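Local coordinates for uncharacterized protein (Borrelia turicatae, PDB 5VJ4) that is a putative surface protein of unknown precise function, probably lipid-binding, whose gene is differentially regulated as the relapsing fever spirochete passes between tick and mammal, at residues G129-D134 with D199-S204; I153-S158 with R209-V214. All coordinates share one frame; numbering follows the deposited sequence.

Contact 1 of 2, residues G129-D134 with D199-S204; sequences GNLTSD and DFFHGS
L131, in the loop between helix 118-128 and helix 133-141, reaches across to F201 and H202 at a C-terminal Schellman motif of helix 176-201. The contact thus joins the link between helices 118-128 and 133-141 to the capped end of another helix. The backbones stay well apart, with the CA atoms of L131 and F201 8.6 Å from each other, and the branched leucine end spans the distance. Its CG stands beside the backbone N and anti to the carbonyl carbon (chi1 -62°), and the two methyls then part company. CD1 lies 3.8 Å from CD2 of F201, approaching the ring obliquely. CD2 is turned to the imidazole of H202, but its modelled position is doubtful. An aliphatic side chain suits this place, since its methyl CD1 packs on the buried phenyl ring of F201. I136 and I127 also pack on F201, so L131 adds to an apolar patch supplied by both of those helices.

Glycines allow both chain turns. G129 takes a positive phi of 57° as helix 118-128 ends, whereas T132 sits at the N-cap of helix 133-141, a position where threonine is common. In the Schellman motif, G203 provides the left-handed residue: its N donates to F200 O at 3.0 Å, and a weak bond joins S204 N to D199 O. F200 O is shared with the side chain of R139, tying this helix end to helix 133-141. Within this helix end the neighbouring phenylalanines pack against each other, F200 CD2 lying over the centre of the F201 ring, 3.7 Å above its plane.

Contact 2 of 2, residues I153-S158 with R209-V214; sequences IKPTVS and RFAQAV. With SO4 (sulfate ion), chain D.
P155 presents its ring to A211 and V214, while T156 beside it turns its hydroxyl to the rim of the F210 ring. Segments 153-158 and 209-214 run almost parallel, their axes 15° apart and 9.3 Å from each other at closest approach, and these side chains make the contact. Proline CG meets CB of A211 at 3.8 Å, and CB meets CG1 of V214 at 3.7 Å; the small alanine suits the point where the backbones are nearest. Because a proline N carries no hydrogen, helix 145-171 lacks a bond to the preceding turn here and is kinked.

T156 and F210 cross at about a right angle. The threonine OG1 lies in the phenyl plane, 3.3 Å from CZ, facing the edge. Its chi1 of -61° holds OG1 beside the backbone N. V214 CB lies over one face of the phenyl ring, offset toward the rim.

R209 takes no part in the interface: its NH1 donates to a lone pair of Q212 OE1, and its backbone N holds O3 of a sulfate, probably from the crystallisation liquor, shared with G206 N and R349. No hydrogen bond crosses between the segments, so they are held by apolar packing of P155 on A211 and V214, while the one polar atom, the buried T156 OG1, is already satisfied within its own helix by I152 O, one turn back.

How the contacts relate
The two contacts lie about 15 Å apart, centre to centre, in one all-helical bundle, contact 2 lying nearer the centre of the chain's volume (about 10 Å from it, against 16 Å for contact 1, centre to centre). Their segments alternate along the sequence: 129-134, then 153-158, then 199-204, then 209-214. Helix 133-141 leads into helix 145-171, which is followed by helix 176-201 and, after a short loop, helix 207-214. The crossing order interlocks them. They also touch directly, F200 CB packing on F210 CD2 at 3.8 Å, and I127 of helix 118-128 reaches both, through F201 and through T156 and F210. The F200-F210 pair and I127 thus connect the apolar packing of the two contacts.

Contact 1 of 2, residues G129-D134 with D199-S204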
# COMPACT_ATOMS: atom_id res chain seq x y z
N GLY A 129 -2.36 -7.66 -19.94
CA GLY A 129 -2.91 -8.03 -18.65
C GLY A 129 -4.30 -8.61 -18.75
O GLY A 129 -4.50 -9.62 -19.39
N ASN A 130 -5.26 -7.95 -18.11
CA ASN A 130 -6.64 -8.41 -18.06
C ASN A 130 -7.55 -7.52 -18.87
O ASN A 130 -8.78 -7.67 -18.83
CB ASN A 130 -7.15 -8.56 -16.60
CG ASN A 130 -6.69 -9.88 -15.96
OD1 ASN A 130 -7.47 -10.84 -15.85
ND2 ASN A 130 -5.42 -9.95 -15.58
N LEU A 131 -6.94 -6.59 -19.61
CA LEU A 131 -7.69 -5.78 -20.56
C LEU A 131 -8.16 -6.69 -21.69
O LEU A 131 -7.59 -7.77 -21.91
CB LEU A 131 -6.79 -4.69 -21.10
CG LEU A 131 -6.26 -3.71 -20.09
CD1 LEU A 131 -4.88 -3.28 -20.54
CD2 LEU A 131 -7.16 -2.53 -20.17
N THR A 132 -9.19 -6.27 -22.40
CA THR A 132 -9.72 -7.09 -23.50
C THR A 132 -9.09 -6.67 -24.80
O THR A 132 -8.72 -5.50 -24.97
CB THR A 132 -11.24 -6.94 -23.65
OG1 THR A 132 -11.56 -5.54 -23.77
CG2 THR A 132 -11.98 -7.66 -22.46
N SER A 133 -8.99 -7.62 -25.73
CA SER A 133 -8.37 -7.39 -27.03
C SER A 133 -8.95 -6.18 -27.70
O SER A 133 -8.21 -5.47 -28.37
CB SER A 133 -8.57 -8.57 -27.91
OG SER A 133 -8.31 -9.76 -27.18
N ASP A 134 -10.24 -5.92 -27.52
CA ASP A 134 -10.89 -4.76 -28.10
C ASP A 134 -10.16 -3.48 -27.67
O ASP A 134 -9.82 -2.61 -28.51
CB ASP A 134 -12.39 -4.74 -27.75
N ASP A 199 -2.28 2.13 -17.84
CA ASP A 199 -2.37 3.59 -17.98
C ASP A 199 -2.22 3.97 -19.43
O ASP A 199 -2.88 4.91 -19.90
CB ASP A 199 -1.34 4.33 -17.11
CG ASP A 199 -1.65 4.25 -15.62
OD1 ASP A 199 -2.83 4.10 -15.22
OD2 ASP A 199 -0.69 4.36 -14.82
N PHE A 200 -1.39 3.20 -20.14
CA PHE A 200 -1.12 3.48 -21.54
C PHE A 200 -2.32 3.18 -22.46
O PHE A 200 -2.72 4.04 -23.25
CB PHE A 200 0.13 2.75 -22.02
CG PHE A 200 0.24 2.70 -23.51
CD1 PHE A 200 0.43 3.88 -24.23
CD2 PHE A 200 0.11 1.49 -24.19
CE1 PHE A 200 0.48 3.84 -25.60
CE2 PHE A 200 0.17 1.45 -25.56
CZ PHE A 200 0.35 2.62 -26.27
N PHE A 201 -2.88 1.98 -22.33
CA PHE A 201 -4.02 1.59 -23.17
C PHE A 201 -5.25 2.45 -22.97
O PHE A 201 -5.87 2.86 -23.95
CB PHE A 201 -4.32 0.10 -23.05
CG PHE A 201 -3.26 -0.73 -23.69
CD1 PHE A 201 -3.01 -0.59 -25.06
CD2 PHE A 201 -2.47 -1.57 -22.94
CE1 PHE A 201 -2.00 -1.32 -25.67
CE2 PHE A 201 -1.46 -2.31 -23.55
CZ PHE A 201 -1.23 -2.18 -24.91
N HIS A 202 -5.55 2.77 -21.72
CA HIS A 202 -6.63 3.70 -21.43
C HIS A 202 -6.30 5.18 -21.60
O HIS A 202 -7.13 6.03 -21.23
CB HIS A 202 -7.24 3.42 -20.07
CG HIS A 202 -8.03 2.15 -20.03
ND1 HIS A 202 -7.65 1.08 -19.26
CD2 HIS A 202 -9.15 1.78 -20.68
CE1 HIS A 202 -8.53 0.10 -19.42
NE2 HIS A 202 -9.44 0.49 -20.29
N GLY A 203 -5.13 5.50 -22.13
CA GLY A 203 -4.84 6.88 -22.55
C GLY A 203 -4.30 7.84 -21.51
O GLY A 203 -4.05 9.00 -21.86
N SER A 204 -4.09 7.39 -20.26
CA SER A 204 -3.52 8.28 -19.21
C SER A 204 -2.04 8.62 -19.47
O SER A 204 -1.58 9.68 -19.07
CB SER A 204 -3.66 7.69 -17.82
OG SER A 204 -4.83 6.94 -17.69

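Contact 2 of 2, residues I153-S158 with R209-V214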
# COMPACT_ATOMS: atom_id res chain seq x y z
N ILE A 153 6.68 -2.06 -28.53
CA ILE A 153 7.12 -3.44 -28.64
C ILE A 153 8.60 -3.63 -28.26
O ILE A 153 8.92 -4.46 -27.41
CB ILE A 153 6.76 -4.05 -30.02
CG1 ILE A 153 5.28 -3.79 -30.30
CG2 ILE A 153 7.14 -5.52 -30.04
CD1 ILE A 153 4.60 -4.78 -31.20
N LYS A 154 9.48 -2.84 -28.86
CA LYS A 154 10.92 -2.94 -28.57
C LYS A 154 11.24 -2.85 -27.07
O LYS A 154 11.89 -3.78 -26.55
CB LYS A 154 11.75 -1.95 -29.40
CG LYS A 154 12.11 -2.43 -30.81
CD LYS A 154 12.94 -1.37 -31.54
CE LYS A 154 13.43 -1.82 -32.91
NZ LYS A 154 13.92 -0.66 -33.69
N PRO A 155 10.75 -1.80 -26.36
CA PRO A 155 11.00 -1.73 -24.90
C PRO A 155 10.46 -2.93 -24.15
O PRO A 155 11.18 -3.50 -23.32
CB PRO A 155 10.27 -0.47 -24.46
CG PRO A 155 10.21 0.36 -25.70
CD PRO A 155 9.96 -0.63 -26.80
N THR A 156 9.23 -3.34 -24.47
CA THR A 156 8.64 -4.47 -23.76
C THR A 156 9.46 -5.73 -23.99
O THR A 156 9.72 -6.51 -23.05
CB THR A 156 7.18 -4.68 -24.12
OG1 THR A 156 6.45 -3.50 -23.76
CG2 THR A 156 6.61 -5.81 -23.34
N VAL A 157 9.88 -5.92 -25.24
CA VAL A 157 10.56 -7.16 -25.60
C VAL A 157 11.90 -7.23 -24.91
O VAL A 157 12.27 -8.29 -24.37
CB VAL A 157 10.66 -7.35 -27.13
CG1 VAL A 157 11.50 -8.57 -27.44
CG2 VAL A 157 9.26 -7.55 -27.72
N SER A 158 12.61 -6.10 -24.88
CA SER A 158 13.83 -6.00 -24.10
C SER A 158 13.56 -6.37 -22.62
O SER A 158 14.23 -7.24 -22.02
CB SER A 158 14.43 -4.60 -24.25
OG SER A 158 15.08 -4.23 -23.05
N ARG A 209 6.05 8.16 -22.42
CA ARG A 209 6.02 7.70 -21.05
C ARG A 209 6.05 6.18 -20.92
O ARG A 209 6.76 5.66 -20.06
CB ARG A 209 4.85 8.29 -20.26
CG ARG A 209 4.79 7.85 -18.80
CD ARG A 209 6.02 8.25 -18.01
NE ARG A 209 5.82 8.01 -16.58
CZ ARG A 209 6.81 7.91 -15.70
NH1 ARG A 209 8.09 8.01 -16.07
NH2 ARG A 209 6.51 7.69 -14.43
N PHE A 210 5.29 5.48 -21.74
CA PHE A 210 5.26 4.03 -21.64
C PHE A 210 6.67 3.47 -21.81
O PHE A 210 7.13 2.65 -21.01
CB PHE A 210 4.29 3.37 -22.64
CG PHE A 210 4.42 1.89 -22.67
CD1 PHE A 210 5.46 1.28 -23.39
CD2 PHE A 210 3.54 1.08 -21.93
CE1 PHE A 210 5.61 -0.11 -23.38
CE2 PHE A 210 3.69 -0.33 -21.92
CZ PHE A 210 4.73 -0.92 -22.64
N ALA A 211 7.37 3.92 -22.85
CA ALA A 211 8.72 3.39 -23.10
C ALA A 211 9.71 3.83 -22.04
O ALA A 211 10.62 3.09 -21.71
CB ALA A 211 9.20 3.77 -24.48
N GLN A 212 9.51 5.04 -21.52
CA GLN A 212 10.37 5.65 -20.50
C GLN A 212 10.28 4.88 -19.21
O GLN A 212 11.30 4.59 -18.59
CB GLN A 212 9.91 7.08 -20.26
CG GLN A 212 10.87 8.01 -19.56
CD GLN A 212 10.28 9.40 -19.40
OE1 GLN A 212 9.39 9.63 -18.55
NE2 GLN A 212 10.76 10.35 -20.22
N ALA A 213 9.03 4.52 -18.85
CA ALA A 213 8.69 3.96 -17.57
C ALA A 213 8.88 2.46 -17.47
O ALA A 213 9.18 1.92 -16.40
CB ALA A 213 7.26 4.32 -17.22
N VAL A 214 8.68 1.79 -18.59
CA VAL A 214 8.70 0.35 -18.57
C VAL A 214 10.13 -0.19 -18.38
O VAL A 214 10.31 -1.27 -17.84
CB VAL A 214 7.96 -0.20 -19.81
CG1 VAL A 214 8.87 -0.28 -21.04
CG2 VAL A 214 7.35 -1.54 -19.51
S SO4 D . 3.47 11.10 -22.50
O1 SO4 D . 2.74 12.33 -22.95
O2 SO4 D . 4.76 11.51 -21.89
O3 SO4 D . 3.84 10.14 -23.57
O4 SO4 D . 2.55 10.41 -21.54